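Local coordinates for protein tyrocidine synthetase 3 (Brevibacillus brevis, PDB 2JGP) that forms part of the assembly line for the antibiotic tyrocidine, pairing a peptidyl carrier domain with a condensation domain that probably makes peptide bonds, at residues Val5-Val10 / Asn397-Tyr402. Numbering follows the deposited sequence.
Sequences VAPRSV and NALDAY. With NA (sodium ion), chain F.
Pro7 lays the CB side of its ring against the CD2 methyl of Leu399, with CB and CD2 4.2 Å apart. This is the apolar half of a small surface contact. Leu399 has CG anti to its carbonyl carbon (chi1 -69°), which brings CD2 up to the proline ring. One turn further along helix 387-403, the backbone of Tyr402 meets Val10. The CG2 methyl of Val10 stands 3.4 Å from Tyr402 O. CG2 is anti to the backbone N of Val10, and CG1 sits between N and the carbonyl carbon (chi1 63°). Tyr402 O is also hydrogen-bonded to Gln405 NE2. The Tyr402 ring turns away from the loop and has Ala398 O 3.1 Å above one face, near the rim. No hydrogen bond links the two segments, which bury 138 Å² together. Beside Leu399, Asp400 OD1 binds the sodium ion at 2.7 Å. Two waters and Gln396 OE1 are the other ligands. The metal lies 3.8 Å from Leu399 CB, so the site borders the contact. On the loop side, Ser9 is the N-cap of helix 10-23, its OG bonded to Glu12 N. Arg8 NH2 forms a salt bridge with Glu12. The arrangement is a sparse interdomain contact, joining the loop that leads into helix 10-23, the first helix of the peptidyl carrier domain, to helix 387-403 of the condensation domain.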
loop_
_atom_site.group_PDB
_atom_site.type_symbol
_atom_site.label_atom_id
_atom_site.label_comp_id
_atom_site.label_asym_id
_atom_site.label_seq_id
_atom_site.Cartn_x
_atom_site.Cartn_y
_atom_site.Cartn_z
ATOM N N VAL A 5 -5.081 21.394 10.174
ATOM C CA VAL A 5 -5.194 19.948 10.167
ATOM C C VAL A 5 -4.803 19.474 8.772
ATOM O O VAL A 5 -5.431 19.853 7.778
ATOM C CB VAL A 5 -6.622 19.511 10.524
ATOM C CG1 VAL A 5 -6.798 18.019 10.298
ATOM C CG2 VAL A 5 -6.944 19.896 11.980
ATOM N N ALA A 6 -3.749 18.669 8.683
ATOM C CA ALA A 6 -3.246 18.233 7.379
ATOM C C ALA A 6 -4.289 17.347 6.693
ATOM O O ALA A 6 -5.010 16.622 7.374
ATOM C CB ALA A 6 -1.937 17.486 7.535
ATOM N N PRO A 7 -4.375 17.402 5.347
ATOM C CA PRO A 7 -5.323 16.549 4.615
ATOM C C PRO A 7 -5.238 15.080 5.044
ATOM O O PRO A 7 -4.138 14.552 5.219
ATOM C CB PRO A 7 -4.885 16.726 3.160
ATOM C CG PRO A 7 -4.323 18.115 3.122
ATOM C CD PRO A 7 -3.596 18.255 4.431
ATOM N N ARG A 8 -6.388 14.442 5.247
ATOM C CA ARG A 8 -6.450 13.080 5.800
ATOM C C ARG A 8 -7.017 12.065 4.810
ATOM O O ARG A 8 -7.118 10.871 5.114
ATOM C CB ARG A 8 -7.324 13.073 7.051
ATOM C CG ARG A 8 -6.878 14.045 8.121
ATOM C CD ARG A 8 -7.993 14.355 9.071
ATOM N NE ARG A 8 -9.065 15.116 8.437
ATOM C CZ ARG A 8 -10.090 15.648 9.096
ATOM N NH1 ARG A 8 -10.194 15.502 10.414
ATOM N NH2 ARG A 8 -11.022 16.321 8.438
ATOM N N SER A 9 -7.411 12.546 3.637
ATOM C CA SER A 9 -8.010 11.701 2.621
ATOM C C SER A 9 -7.629 12.235 1.267
ATOM O O SER A 9 -7.162 13.366 1.153
ATOM C CB SER A 9 -9.529 11.703 2.743
ATOM O OG SER A 9 -10.060 12.969 2.396
ATOM N N VAL A 10 -7.876 11.436 0.234
ATOM C CA VAL A 10 -7.562 11.854 -1.131
ATOM C C VAL A 10 -8.320 13.128 -1.531
ATOM O O VAL A 10 -7.731 14.019 -2.125
ATOM C CB VAL A 10 -7.792 10.691 -2.155
ATOM C CG1 VAL A 10 -9.268 10.279 -2.197
ATOM C CG2 VAL A 10 -7.306 11.082 -3.532
ATOM N N ASN A 397 5.075 16.699 -2.479
ATOM C CA ASN A 397 5.130 15.649 -3.487
ATOM C C ASN A 397 4.298 14.437 -3.093
ATOM O O ASN A 397 3.738 13.760 -3.957
ATOM C CB ASN A 397 6.583 15.249 -3.754
ATOM C CG ASN A 397 7.353 16.330 -4.477
ATOM O OD1 ASN A 397 6.785 17.089 -5.273
ATOM N ND2 ASN A 397 8.649 16.426 -4.196
ATOM N N ALA A 398 4.215 14.171 -1.791
ATOM C CA ALA A 398 3.400 13.071 -1.278
ATOM C C ALA A 398 1.919 13.362 -1.489
ATOM O O ALA A 398 1.183 12.525 -2.016
ATOM C CB ALA A 398 3.693 12.828 0.191
ATOM N N LEU A 399 1.492 14.556 -1.098
ATOM C CA LEU A 399 0.111 14.970 -1.290
ATOM C C LEU A 399 -0.263 14.966 -2.772
ATOM O O LEU A 399 -1.337 14.501 -3.131
ATOM C CB LEU A 399 -0.127 16.358 -0.688
ATOM C CG LEU A 399 -0.078 16.429 0.844
ATOM C CD1 LEU A 399 -0.174 17.874 1.313
ATOM C CD2 LEU A 399 -1.199 15.591 1.441
ATOM N N ASP A 400 0.632 15.471 -3.619
ATOM C CA ASP A 400 0.416 15.466 -5.070
ATOM C C ASP A 400 0.291 14.034 -5.577
ATOM O O ASP A 400 -0.572 13.738 -6.400
ATOM C CB ASP A 400 1.558 16.178 -5.804
ATOM C CG ASP A 400 1.565 17.686 -5.586
ATOM O OD1 ASP A 400 0.563 18.239 -5.083
ATOM O OD2 ASP A 400 2.586 18.327 -5.923
ATOM N N ALA A 401 1.149 13.149 -5.074
ATOM C CA ALA A 401 1.117 11.734 -5.445
ATOM C C ALA A 401 -0.206 11.089 -5.043
ATOM O O ALA A 401 -0.843 10.410 -5.851
ATOM C CB ALA A 401 2.290 10.995 -4.803
ATOM N N TYR A 402 -0.623 11.314 -3.799
ATOM C CA TYR A 402 -1.895 10.774 -3.312
ATOM C C TYR A 402 -3.081 11.330 -4.112
ATOM O O TYR A 402 -4.031 10.600 -4.398
ATOM C CB TYR A 402 -2.100 11.067 -1.823
ATOM C CG TYR A 402 -1.019 10.527 -0.902
ATOM C CD1 TYR A 402 -0.709 11.185 0.285
ATOM C CD2 TYR A 402 -0.293 9.381 -1.220
ATOM C CE1 TYR A 402 0.287 10.711 1.137
ATOM C CE2 TYR A 402 0.703 8.900 -0.367
ATOM C CZ TYR A 402 0.983 9.572 0.803
ATOM O OH TYR A 402 1.970 9.115 1.646
HETATM NA NA NA F . -0.430 19.482 -2.900
HETATM O O HOH W 1 -1.407 20.890 -1.306
HETATM O O HOH W 2 -1.711 17.966 -3.595
#